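Local coordinates for regulatory protein, TetR family (Rhodobacter sphaeroides 2.4.1, PDB 3BRU), which represses transcription of its own operon, probably by binding two operator sequences in the promoter, at residues Q33-A38 against E55-A60; G39-T44 against F124-L129; K46-V51 against A139-F144. All coordinates share one frame; numbering follows the deposited sequence.

Contact 1: Q33-A38 against E55-A60; sequences QSLIRA and EILKAA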
ATOM      1  N   GLN A  33       5.736 -17.671 -22.165  1.00 20.45           N
ATOM      2  CA  GLN A  33       4.697 -17.748 -21.141  1.00 19.62           C
ATOM      3  C   GLN A  33       5.215 -18.199 -19.790  1.00 19.55           C
ATOM      4  O   GLN A  33       4.717 -17.716 -18.795  1.00 19.75           O
ATOM      5  CB  GLN A  33       3.373 -18.427 -21.538  1.00 19.45           C
ATOM      6  CG  GLN A  33       3.160 -19.925 -21.379  1.00 20.67           C
ATOM      7  CD  GLN A  33       3.084 -20.531 -19.970  1.00 20.98           C
ATOM      8  OE1 GLN A  33       3.496 -21.663 -19.806  1.00 22.52           O
ATOM      9  NE2 GLN A  33       2.547 -19.828 -18.988  1.00 20.43           N
ATOM     10  N   SER A  34       6.191 -19.104 -19.755  1.00 18.68           N
ATOM     11  CA  SER A  34       6.710 -19.622 -18.501  1.00 18.90           C
ATOM     12  C   SER A  34       7.372 -18.492 -17.725  1.00 18.87           C
ATOM     13  O   SER A  34       7.223 -18.415 -16.500  1.00 19.56           O
ATOM     14  CB  SER A  34       7.754 -20.718 -18.715  1.00 17.93           C
ATOM     15  OG  SER A  34       7.194 -21.788 -19.416  1.00 20.92           O
ATOM     16  N   LEU A  35       8.127 -17.651 -18.438  1.00 18.53           N
ATOM     17  CA  LEU A  35       8.845 -16.511 -17.854  1.00 17.47           C
ATOM     18  C   LEU A  35       7.851 -15.521 -17.260  1.00 17.49           C
ATOM     19  O   LEU A  35       7.968 -15.169 -16.082  1.00 17.73           O
ATOM     20  CB  LEU A  35       9.757 -15.850 -18.876  1.00 16.77           C
ATOM     21  CG  LEU A  35      11.012 -16.672 -19.200  1.00 16.93           C
ATOM     22  CD1 LEU A  35      11.820 -16.038 -20.345  1.00 15.35           C
ATOM     23  CD2 LEU A  35      11.912 -16.977 -17.968  1.00 14.36           C
ATOM     24  N   ILE A  36       6.840 -15.136 -18.043  1.00 16.75           N
ATOM     25  CA  ILE A  36       5.821 -14.212 -17.571  1.00 16.36           C
ATOM     26  C   ILE A  36       5.075 -14.765 -16.342  1.00 16.98           C
ATOM     27  O   ILE A  36       4.921 -14.050 -15.326  1.00 15.99           O
ATOM     28  CB  ILE A  36       4.861 -13.879 -18.694  1.00 16.54           C
ATOM     29  CG1 ILE A  36       5.605 -13.131 -19.818  1.00 14.42           C
ATOM     30  CG2 ILE A  36       3.608 -13.134 -18.160  1.00 16.21           C
ATOM     31  CD1 ILE A  36       5.981 -11.664 -19.522  1.00 10.44           C
ATOM     32  N   ARG A  37       4.635 -16.027 -16.438  1.00 16.55           N
ATOM     33  CA  ARG A  37       3.993 -16.739 -15.336  1.00 17.51           C
ATOM     34  C   ARG A  37       4.807 -16.676 -14.037  1.00 17.80           C
ATOM     35  O   ARG A  37       4.290 -16.249 -12.981  1.00 18.77           O
ATOM     36  CB  ARG A  37       3.776 -18.204 -15.688  1.00 17.50           C
ATOM     37  CG  ARG A  37       3.263 -19.020 -14.486  1.00 21.53           C
ATOM     38  CD  ARG A  37       1.741 -19.156 -14.477  1.00 26.28           C
ATOM     39  NE  ARG A  37       1.018 -17.920 -14.810  1.00 28.25           N
ATOM     40  CZ  ARG A  37       0.277 -17.211 -13.951  1.00 30.99           C
ATOM     41  NH1 ARG A  37       0.154 -17.616 -12.688  1.00 30.19           N
ATOM     42  NH2 ARG A  37      -0.360 -16.108 -14.356  1.00 27.56           N
ATOM     43  N   ALA A  38       6.061 -17.125 -14.107  1.00 16.78           N
ATOM     44  CA  ALA A  38       6.929 -17.122 -12.976  1.00 16.88           C
ATOM     45  C   ALA A  38       7.143 -15.696 -12.481  1.00 17.46           C
ATOM     46  O   ALA A  38       7.270 -15.478 -11.298  1.00 17.88           O
ATOM     47  CB  ALA A  38       8.266 -17.775 -13.346  1.00 17.40           C
ATOM     48  N   GLU A  55      16.218 -16.952  -9.746  1.00 29.02           N
ATOM     49  CA  GLU A  55      15.004 -17.510  -9.129  1.00 29.62           C
ATOM     50  C   GLU A  55      13.860 -17.663 -10.156  1.00 27.36           C
ATOM     51  O   GLU A  55      13.195 -18.679 -10.190  1.00 25.98           O
ATOM     52  CB  GLU A  55      14.599 -16.665  -7.907  1.00 29.48           C
ATOM     53  CG  GLU A  55      13.182 -16.880  -7.359  1.00 31.13           C
ATOM     54  CD  GLU A  55      12.869 -16.030  -6.081  1.00 34.13           C
ATOM     55  OE1 GLU A  55      13.817 -15.527  -5.400  1.00 36.72           O
ATOM     56  OE2 GLU A  55      11.656 -15.896  -5.735  1.00 40.00           O
ATOM     57  N   ILE A  56      13.661 -16.649 -10.995  1.00 26.79           N
ATOM     58  CA  ILE A  56      12.685 -16.708 -12.104  1.00 26.41           C
ATOM     59  C   ILE A  56      12.988 -17.873 -13.054  1.00 26.85           C
ATOM     60  O   ILE A  56      12.069 -18.623 -13.410  1.00 27.17           O
ATOM     61  CB  ILE A  56      12.614 -15.367 -12.933  1.00 26.57           C
ATOM     62  CG1 ILE A  56      12.084 -14.196 -12.080  1.00 26.24           C
ATOM     63  CG2 ILE A  56      11.841 -15.525 -14.261  1.00 25.26           C
ATOM     64  CD1 ILE A  56      10.850 -14.495 -11.286  1.00 26.19           C
ATOM     65  N   LEU A  57      14.249 -18.027 -13.464  1.00 25.88           N
ATOM     66  CA  LEU A  57      14.627 -19.082 -14.396  1.00 26.15           C
ATOM     67  C   LEU A  57      14.337 -20.470 -13.812  1.00 26.58           C
ATOM     68  O   LEU A  57      13.834 -21.365 -14.521  1.00 25.93           O
ATOM     69  CB  LEU A  57      16.121 -18.980 -14.757  1.00 25.87           C
ATOM     70  CG  LEU A  57      16.584 -17.723 -15.486  1.00 26.18           C
ATOM     71  CD1 LEU A  57      18.074 -17.852 -15.883  1.00 24.82           C
ATOM     72  CD2 LEU A  57      15.677 -17.415 -16.671  1.00 24.18           C
ATOM     73  N   LYS A  58      14.701 -20.643 -12.537  1.00 26.72           N
ATOM     74  CA  LYS A  58      14.503 -21.886 -11.822  1.00 27.50           C
ATOM     75  C   LYS A  58      13.008 -22.233 -11.684  1.00 27.29           C
ATOM     76  O   LYS A  58      12.620 -23.371 -11.838  1.00 28.22           O
ATOM     77  CB  LYS A  58      15.201 -21.826 -10.457  1.00 27.64           C
ATOM     78  CG  LYS A  58      15.137 -23.123  -9.641  1.00 29.35           C
ATOM     79  CD  LYS A  58      15.828 -22.968  -8.271  1.00 29.28           C
ATOM     80  CE  LYS A  58      15.550 -24.177  -7.374  1.00 31.72           C
ATOM     81  NZ  LYS A  58      16.702 -24.477  -6.450  1.00 32.00           N
ATOM     82  N   ALA A  59      12.169 -21.254 -11.403  1.00 27.24           N
ATOM     83  CA  ALA A  59      10.735 -21.489 -11.379  1.00 26.89           C
ATOM     84  C   ALA A  59      10.140 -21.753 -12.786  1.00 27.01           C
ATOM     85  O   ALA A  59       9.310 -22.640 -12.948  1.00 27.81           O
ATOM     86  CB  ALA A  59      10.027 -20.314 -10.665  1.00 26.55           C
ATOM     87  N   ALA A  60      10.579 -20.998 -13.793  1.00 26.69           N
ATOM     88  CA  ALA A  60      10.113 -21.152 -15.163  1.00 26.78           C
ATOM     89  C   ALA A  60      10.696 -22.395 -15.867  1.00 28.38           C
ATOM     90  O   ALA A  60      10.110 -22.856 -16.858  1.00 28.29           O
ATOM     91  CB  ALA A  60      10.406 -19.910 -15.958  1.00 25.31           C
TER

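Contact 2: G39-T44 against F124-L129; sequences GLEHLT and FRRGCL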
ATOM      1  N   GLY A  39       7.212 -14.721 -13.390  1.00 17.47           N
ATOM      2  CA  GLY A  39       7.386 -13.339 -13.013  1.00 17.29           C
ATOM      3  C   GLY A  39       6.218 -12.841 -12.205  1.00 18.63           C
ATOM      4  O   GLY A  39       6.429 -12.270 -11.116  1.00 20.18           O
ATOM      5  N   LEU A  40       4.994 -13.038 -12.733  1.00 19.15           N
ATOM      6  CA  LEU A  40       3.736 -12.633 -12.086  1.00 19.40           C
ATOM      7  C   LEU A  40       3.563 -13.284 -10.743  1.00 20.50           C
ATOM      8  O   LEU A  40       3.195 -12.601  -9.779  1.00 21.97           O
ATOM      9  CB  LEU A  40       2.499 -12.902 -12.953  1.00 18.90           C
ATOM     10  CG  LEU A  40       2.385 -12.098 -14.261  1.00 17.53           C
ATOM     11  CD1 LEU A  40       1.279 -12.609 -15.157  1.00 14.34           C
ATOM     12  CD2 LEU A  40       2.265 -10.559 -14.039  1.00 14.04           C
ATOM     13  N   GLU A  41       3.859 -14.568 -10.648  1.00 20.84           N
ATOM     14  CA  GLU A  41       3.712 -15.267  -9.380  1.00 22.74           C
ATOM     15  C   GLU A  41       4.649 -14.742  -8.308  1.00 22.42           C
ATOM     16  O   GLU A  41       4.220 -14.492  -7.188  1.00 23.21           O
ATOM     17  CB  GLU A  41       3.873 -16.778  -9.551  1.00 22.15           C
ATOM     18  CG  GLU A  41       2.713 -17.407 -10.332  1.00 24.22           C
ATOM     19  CD  GLU A  41       2.913 -18.902 -10.620  1.00 25.42           C
ATOM     20  OE1 GLU A  41       3.998 -19.406 -10.239  1.00 29.91           O
ATOM     21  OE2 GLU A  41       2.013 -19.567 -11.239  1.00 27.68           O
ATOM     22  N   HIS A  42       5.913 -14.553  -8.659  1.00 22.18           N
ATOM     23  CA  HIS A  42       6.950 -14.209  -7.692  1.00 21.95           C
ATOM     24  C   HIS A  42       6.865 -12.761  -7.258  1.00 21.88           C
ATOM     25  O   HIS A  42       7.057 -12.471  -6.095  1.00 21.59           O
ATOM     26  CB  HIS A  42       8.350 -14.503  -8.239  1.00 22.04           C
ATOM     27  CG  HIS A  42       8.721 -15.950  -8.212  1.00 23.10           C
ATOM     28  ND1 HIS A  42       9.700 -16.454  -7.381  1.00 25.22           N
ATOM     29  CD2 HIS A  42       8.221 -17.010  -8.891  1.00 24.70           C
ATOM     30  CE1 HIS A  42       9.794 -17.760  -7.557  1.00 26.61           C
ATOM     31  NE2 HIS A  42       8.920 -18.120  -8.484  1.00 25.66           N
ATOM     32  N   LEU A  43       6.559 -11.855  -8.184  1.00 22.10           N
ATOM     33  CA  LEU A  43       6.390 -10.432  -7.828  1.00 22.00           C
ATOM     34  C   LEU A  43       5.072 -10.014  -7.179  1.00 21.61           C
ATOM     35  O   LEU A  43       5.007  -8.933  -6.538  1.00 21.86           O
ATOM     36  CB  LEU A  43       6.617  -9.536  -9.029  1.00 22.35           C
ATOM     37  CG  LEU A  43       8.054  -9.148  -9.337  1.00 23.20           C
ATOM     38  CD1 LEU A  43       8.906 -10.380  -9.652  1.00 23.86           C
ATOM     39  CD2 LEU A  43       8.007  -8.175 -10.527  1.00 22.53           C
ATOM     40  N   THR A  44       4.030 -10.827  -7.345  1.00 21.18           N
ATOM     41  CA  THR A  44       2.777 -10.620  -6.589  1.00 20.57           C
ATOM     42  C   THR A  44       2.908 -11.184  -5.150  1.00 20.71           C
ATOM     43  O   THR A  44       2.206 -10.767  -4.244  1.00 19.85           O
ATOM     44  CB  THR A  44       1.530 -11.217  -7.324  1.00 20.57           C
ATOM     45  OG1 THR A  44       1.699 -12.621  -7.509  1.00 16.36           O
ATOM     46  CG2 THR A  44       1.358 -10.573  -8.708  1.00 20.62           C
ATOM     47  N   PHE A 124      -4.279 -15.740   0.347  1.00 21.70           N
ATOM     48  CA  PHE A 124      -3.960 -14.299   0.542  1.00 21.58           C
ATOM     49  C   PHE A 124      -2.472 -13.973   0.558  1.00 21.96           C
ATOM     50  O   PHE A 124      -2.090 -12.931   1.058  1.00 23.48           O
ATOM     51  CB  PHE A 124      -4.682 -13.697   1.760  1.00 21.00           C
ATOM     52  CG  PHE A 124      -6.174 -13.815   1.653  1.00 22.15           C
ATOM     53  CD1 PHE A 124      -6.913 -12.834   0.999  1.00 22.38           C
ATOM     54  CD2 PHE A 124      -6.827 -14.946   2.124  1.00 22.70           C
ATOM     55  CE1 PHE A 124      -8.285 -12.975   0.826  1.00 22.38           C
ATOM     56  CE2 PHE A 124      -8.199 -15.094   1.961  1.00 22.84           C
ATOM     57  CZ  PHE A 124      -8.921 -14.090   1.304  1.00 21.53           C
ATOM     58  N   ARG A 125      -1.646 -14.848  -0.010  1.00 21.79           N
ATOM     59  CA  ARG A 125      -0.204 -14.643  -0.104  1.00 22.90           C
ATOM     60  C   ARG A 125       0.177 -13.783  -1.326  1.00 22.76           C
ATOM     61  O   ARG A 125       1.292 -13.284  -1.414  1.00 21.88           O
ATOM     62  CB  ARG A 125       0.507 -15.998  -0.167  1.00 22.17           C
ATOM     63  CG  ARG A 125       0.506 -16.759   1.163  1.00 24.22           C
ATOM     64  CD  ARG A 125       1.261 -18.093   1.059  1.00 26.84           C
ATOM     65  NE  ARG A 125       0.664 -18.954   0.014  1.00 37.86           N
ATOM     66  CZ  ARG A 125      -0.210 -19.956   0.201  1.00 39.50           C
ATOM     67  NH1 ARG A 125      -0.635 -20.318   1.420  1.00 39.75           N
ATOM     68  NH2 ARG A 125      -0.666 -20.608  -0.866  1.00 40.45           N
ATOM     69  N   ARG A 126      -0.760 -13.602  -2.257  1.00 23.08           N
ATOM     70  CA  ARG A 126      -0.491 -12.860  -3.471  1.00 23.96           C
ATOM     71  C   ARG A 126      -1.381 -11.644  -3.594  1.00 23.97           C
ATOM     72  O   ARG A 126      -2.627 -11.724  -3.519  1.00 24.10           O
ATOM     73  CB  ARG A 126      -0.676 -13.745  -4.696  1.00 24.01           C
ATOM     74  CG  ARG A 126       0.349 -14.861  -4.833  1.00 27.07           C
ATOM     75  CD  ARG A 126       0.127 -15.616  -6.155  1.00 30.26           C
ATOM     76  NE  ARG A 126       0.906 -16.846  -6.122  1.00 35.04           N
ATOM     77  CZ  ARG A 126       0.687 -17.882  -6.923  1.00 35.56           C
ATOM     78  NH1 ARG A 126      -0.284 -17.826  -7.828  1.00 36.03           N
ATOM     79  NH2 ARG A 126       1.435 -18.974  -6.811  1.00 34.00           N
ATOM     80  N   GLY A 127      -0.734 -10.507  -3.807  1.00 24.33           N
ATOM     81  CA  GLY A 127      -1.441  -9.249  -3.882  1.00 24.22           C
ATOM     82  C   GLY A 127      -1.470  -8.684  -5.276  1.00 24.78           C
ATOM     83  O   GLY A 127      -1.420  -9.416  -6.281  1.00 24.85           O
ATOM     84  N   CYS A 128      -1.550  -7.357  -5.330  1.00 24.38           N
ATOM     85  CA  CYS A 128      -1.565  -6.650  -6.577  1.00 23.68           C
ATOM     86  C   CYS A 128      -0.113  -6.395  -6.999  1.00 22.92           C
ATOM     87  O   CYS A 128       0.689  -5.903  -6.208  1.00 23.21           O
ATOM     88  CB  CYS A 128      -2.340  -5.346  -6.425  1.00 23.28           C
ATOM     89  SG  CYS A 128      -2.453  -4.489  -7.988  1.00 24.56           S
ATOM     90  N   LEU A 129       0.218  -6.735  -8.236  1.00 22.03           N
ATOM     91  CA  LEU A 129       1.544  -6.439  -8.781  1.00 22.27           C
ATOM     92  C   LEU A 129       1.851  -4.936  -8.760  1.00 21.72           C
ATOM     93  O   LEU A 129       2.955  -4.516  -8.430  1.00 21.35           O
ATOM     94  CB  LEU A 129       1.676  -6.969 -10.219  1.00 22.46           C
ATOM     95  CG  LEU A 129       3.006  -6.580 -10.849  1.00 23.53           C
ATOM     96  CD1 LEU A 129       4.083  -7.443 -10.254  1.00 27.82           C
ATOM     97  CD2 LEU A 129       3.002  -6.716 -12.338  1.00 24.20           C
TER

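Contact 3: K46-V51 against A139-F144; sequences KGYSSV and ALPDDF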
ATOM      1  N   LYS A  46       6.194 -11.696  -3.520  1.00 24.78           N
ATOM      2  CA  LYS A  46       7.308 -10.987  -2.885  1.00 25.41           C
ATOM      3  C   LYS A  46       7.331  -9.564  -3.454  1.00 25.99           C
ATOM      4  O   LYS A  46       6.439  -8.774  -3.179  1.00 28.47           O
ATOM      5  CB  LYS A  46       8.631 -11.727  -3.084  1.00 24.61           C
ATOM      6  CG  LYS A  46       8.561 -13.126  -2.568  1.00 26.24           C
ATOM      7  CD  LYS A  46       9.876 -13.647  -2.058  1.00 28.49           C
ATOM      8  CE  LYS A  46      10.659 -14.344  -3.156  1.00 31.74           C
ATOM      9  NZ  LYS A  46      12.013 -14.699  -2.650  1.00 32.32           N
ATOM     10  N   GLY A  47       8.305  -9.235  -4.262  1.00 25.57           N
ATOM     11  CA  GLY A  47       8.271  -7.988  -4.983  1.00 25.22           C
ATOM     12  C   GLY A  47       9.486  -8.007  -5.877  1.00 25.50           C
ATOM     13  O   GLY A  47      10.238  -8.999  -5.906  1.00 25.39           O
ATOM     14  N   TYR A  48       9.690  -6.913  -6.602  1.00 25.16           N
ATOM     15  CA  TYR A  48      10.803  -6.791  -7.531  1.00 24.41           C
ATOM     16  C   TYR A  48      12.185  -6.863  -6.862  1.00 24.67           C
ATOM     17  O   TYR A  48      13.022  -7.667  -7.298  1.00 24.25           O
ATOM     18  CB  TYR A  48      10.627  -5.508  -8.320  1.00 23.87           C
ATOM     19  CG  TYR A  48      11.664  -5.227  -9.358  1.00 24.24           C
ATOM     20  CD1 TYR A  48      11.425  -5.549 -10.689  1.00 24.42           C
ATOM     21  CD2 TYR A  48      12.888  -4.610  -9.024  1.00 22.50           C
ATOM     22  CE1 TYR A  48      12.367  -5.254 -11.674  1.00 26.84           C
ATOM     23  CE2 TYR A  48      13.835  -4.304 -10.016  1.00 22.44           C
ATOM     24  CZ  TYR A  48      13.552  -4.627 -11.337  1.00 23.31           C
ATOM     25  OH  TYR A  48      14.446  -4.385 -12.345  1.00 23.64           O
ATOM     26  N   SER A  49      12.413  -6.057  -5.814  1.00 24.85           N
ATOM     27  CA  SER A  49      13.705  -6.043  -5.080  1.00 26.52           C
ATOM     28  C   SER A  49      14.145  -7.394  -4.488  1.00 27.32           C
ATOM     29  O   SER A  49      15.325  -7.611  -4.281  1.00 27.35           O
ATOM     30  CB  SER A  49      13.719  -5.015  -3.932  1.00 26.77           C
ATOM     31  OG  SER A  49      13.140  -3.772  -4.287  1.00 28.88           O
ATOM     32  N   SER A  50      13.179  -8.277  -4.209  1.00 28.44           N
ATOM     33  CA  SER A  50      13.397  -9.566  -3.550  1.00 28.35           C
ATOM     34  C   SER A  50      13.718 -10.689  -4.520  1.00 28.36           C
ATOM     35  O   SER A  50      14.196 -11.754  -4.138  1.00 28.50           O
ATOM     36  CB  SER A  50      12.115  -9.960  -2.825  1.00 28.39           C
ATOM     37  OG  SER A  50      12.275  -9.761  -1.444  1.00 30.77           O
ATOM     38  N   VAL A  51      13.406 -10.472  -5.781  1.00 27.86           N
ATOM     39  CA  VAL A  51      13.403 -11.572  -6.708  1.00 27.31           C
ATOM     40  C   VAL A  51      14.444 -11.359  -7.797  1.00 27.51           C
ATOM     41  O   VAL A  51      14.344 -10.405  -8.575  1.00 27.47           O
ATOM     42  CB  VAL A  51      11.991 -11.757  -7.309  1.00 27.03           C
ATOM     43  CG1 VAL A  51      11.989 -12.848  -8.343  1.00 26.23           C
ATOM     44  CG2 VAL A  51      10.995 -12.079  -6.195  1.00 27.77           C
ATOM     45  N   ALA A 139      13.296   1.874  -5.028  1.00 25.21           N
ATOM     46  CA  ALA A 139      14.349   0.934  -5.426  1.00 26.35           C
ATOM     47  C   ALA A 139      14.258   0.497  -6.905  1.00 27.00           C
ATOM     48  O   ALA A 139      15.036  -0.359  -7.352  1.00 27.93           O
ATOM     49  CB  ALA A 139      14.375  -0.280  -4.491  1.00 25.99           C
ATOM     50  N   LEU A 140      13.331   1.107  -7.652  1.00 26.91           N
ATOM     51  CA  LEU A 140      13.050   0.734  -9.032  1.00 27.54           C
ATOM     52  C   LEU A 140      13.691   1.689 -10.023  1.00 28.01           C
ATOM     53  O   LEU A 140      13.866   2.855  -9.714  1.00 27.68           O
ATOM     54  CB  LEU A 140      11.527   0.692  -9.281  1.00 26.61           C
ATOM     55  CG  LEU A 140      10.765  -0.384  -8.496  1.00 27.30           C
ATOM     56  CD1 LEU A 140       9.298  -0.373  -8.941  1.00 27.31           C
ATOM     57  CD2 LEU A 140      11.389  -1.819  -8.595  1.00 22.48           C
ATOM     58  N   PRO A 141      14.009   1.193 -11.235  1.00 29.44           N
ATOM     59  CA  PRO A 141      14.465   2.041 -12.367  1.00 30.44           C
ATOM     60  C   PRO A 141      13.419   3.119 -12.637  1.00 31.28           C
ATOM     61  O   PRO A 141      12.229   2.828 -12.516  1.00 31.51           O
ATOM     62  CB  PRO A 141      14.489   1.062 -13.555  1.00 29.98           C
ATOM     63  CG  PRO A 141      14.593  -0.306 -12.944  1.00 29.77           C
ATOM     64  CD  PRO A 141      13.892  -0.234 -11.615  1.00 29.25           C
ATOM     65  N   ASP A 142      13.801   4.342 -12.991  1.00 32.83           N
ATOM     66  CA  ASP A 142      12.744   5.374 -13.099  1.00 34.82           C
ATOM     67  C   ASP A 142      11.668   5.227 -14.201  1.00 33.67           C
ATOM     68  O   ASP A 142      10.607   5.824 -14.078  1.00 33.95           O
ATOM     69  CB  ASP A 142      13.247   6.810 -12.915  1.00 36.53           C
ATOM     70  CG  ASP A 142      12.947   7.359 -11.461  1.00 43.44           C
ATOM     71  OD1 ASP A 142      13.713   7.032 -10.502  1.00 48.42           O
ATOM     72  OD2 ASP A 142      11.940   8.116 -11.275  1.00 48.89           O
ATOM     73  N   ASP A 143      11.922   4.396 -15.217  1.00 32.67           N
ATOM     74  CA  ASP A 143      10.900   3.957 -16.216  1.00 31.85           C
ATOM     75  C   ASP A 143       9.571   3.451 -15.614  1.00 30.01           C
ATOM     76  O   ASP A 143       8.490   3.650 -16.170  1.00 29.01           O
ATOM     77  CB  ASP A 143      11.466   2.802 -17.056  1.00 32.54           C
ATOM     78  CG  ASP A 143      12.067   3.266 -18.370  1.00 36.51           C
ATOM     79  OD1 ASP A 143      12.274   4.488 -18.534  1.00 41.32           O
ATOM     80  OD2 ASP A 143      12.333   2.414 -19.258  1.00 40.73           O
ATOM     81  N   PHE A 144       9.690   2.767 -14.481  1.00 28.19           N
ATOM     82  CA  PHE A 144       8.577   2.137 -13.808  1.00 26.42           C
ATOM     83  C   PHE A 144       7.526   3.149 -13.325  1.00 25.66           C
ATOM     84  O   PHE A 144       6.342   2.841 -13.379  1.00 25.73           O
ATOM     85  CB  PHE A 144       9.101   1.292 -12.645  1.00 25.58           C
ATOM     86  CG  PHE A 144       9.748   0.004 -13.077  1.00 26.38           C
ATOM     87  CD1 PHE A 144      10.846   0.001 -13.934  1.00 27.63           C
ATOM     88  CD2 PHE A 144       9.270  -1.210 -12.632  1.00 25.80           C
ATOM     89  CE1 PHE A 144      11.437  -1.211 -14.339  1.00 25.98           C
ATOM     90  CE2 PHE A 144       9.875  -2.412 -13.021  1.00 26.18           C
ATOM     91  CZ  PHE A 144      10.963  -2.402 -13.863  1.00 23.63           C
TER

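Contact 1: Q33-A38 against E55-A60
L35 reaches across to the helix of E55-A60 with one methyl group. Its CB and CG pass A60 without close packing, CG staying 4.6 Å from A60 CB. With CG anti to the carbonyl carbon and beside the backbone N (chi1 -73°), the branches come to lie differently. CD1 continues the chain outward, anti to CA (chi2 174°) and away from L57, whereas CD2 branches off toward the other helix and settles among A60 CB, I56 CG2 and L57 CD2, the nearest being A60 CB at 3.9 Å and the other two both at 4.0 Å. The helix axes approach to 8.6 Å at an angle of 118°, a close approach consistent with the alanines A38 and A60 at the interface. This is the junction of helix 31-45 with helix 53-60, the first helix of the predicted helix-turn-helix; F67 of the following helix, 64-70, also packs on L35 and L57. At the closest backbone approach, A60 CB sits 3.6 Å from S34 O. S34 OG itself bonds to L30 O one turn earlier in its own helix. A38 CB faces A60 CB at 4.0 Å and also touches A59 CB. I56 divides its branches between the two ends of the contact: CG2, anti to the backbone N, meets L35, while CD1 reaches A38 O at 3.7 Å.

Contact 2: G39-T44 against F124-L129
T44 O receives the backbone N-H of G127 at 3.0 Å with a nearly straight N-H...O angle of 173°, and the donor stands well above the carbonyl plane. The same oxygen has R126 CA 3.5 Å away in a CA-H...O contact, so the last part of the helix is joined to the extended chain at R126 and G127. The T44 hydroxyl turns back along its own helix. With chi1 at 60°, OG1 stands between the backbone N and the carbonyl carbon and donates to L40 O at 2.7 Å, a carbonyl that also accepts from T44 N. OG1 also lies against the aliphatic part of R126, which crosses the T44 side chain at a slant, with OG1 3.6 Å from R126 CD, while T44 CG2 faces L129 CB at 3.9 Å. Further along, the extended R126 chain lies beside E41, pointing the same way. E41 CG sits over one face of the guanidinium, 3.8 Å above its plane and toward the rim, and the carboxylate plane is only 20° from that of the guanidinium. E41 OE1 is 4.3 Å from R126 NH2 but well out of plane, so charge attraction is possible but no N-H is aimed at it; the salt bridge of E41 is made through OE2 to R37. L129 completes the apolar side, its CD1 pressing on L43 CB at 3.5 Å. Helix 31-45 of the DNA-binding domain thus abuts the start of helix 129-135 in the C-terminal domain, preceded by C128 as N-cap; N132 of that helix bonds to L43 O, and Y85 of helix 74-97 packs against L40, C128 and L129.

Contact 3: K46-V51 against A139-F144
S49 OG, resting 3.7 Å from A139 CB, is gripped by two polar partners: the E136 carboxylate through OE2 and, more weakly, S50 OG of the second subunit. The contact therefore lies beside the dimer partner, where this all-helical TetR-family fold brings the turn ahead of helix 53-60 in the DNA-binding domain against the loop before helix 143-167 of the C-terminal domain and the first turn of that helix. Residues Y48 to V51 form a type I turn by the backbone angles of S49 and S50, closed by the bond from V51 N to Y48 O at 3.2 Å, and the same oxygen takes a bond from K74 NZ. The tyrosine side chain leaves this turn with CG anti to the backbone N (chi1 -178°), which lays one side of its ring against L140, P141 and F144. F144 presents an edge to the face of Y48 in a T-shaped pair, with centroids 5.4 Å apart and planes at 71°; Y48 CE1 is 3.9 Å from F144 CZ. K74 also engages the Y48 ring in a cation-pi interaction. The L140 side chain slants across that of Y48, but the modelled spacing of their CD2 atoms is too short to be trusted. At the far end of the ring, Y48 OH lies 4.1 Å from P141 CG.

From the N terminus, helix 31-45 supplies first contact 1 and then contact 2, and the turn after it supplies contact 3; the partners follow in the same order, at 55-60, 124-129 and 139-144. Every pair of contacts therefore crosses along the chain and none nests. Contact 1 closes a short loop of 16 residues within the DNA-binding domain. Contacts 2 and 3 close much longer, largely helical excursions of 79 and 87 residues, joining that domain to the C-terminal one at two places with centres about 13 Å apart. Side chains connect the three sites: E55 OE2 probably bonds to H42 ND1, I56 packs on G39 and V51, and L43 touches Y48 and V51.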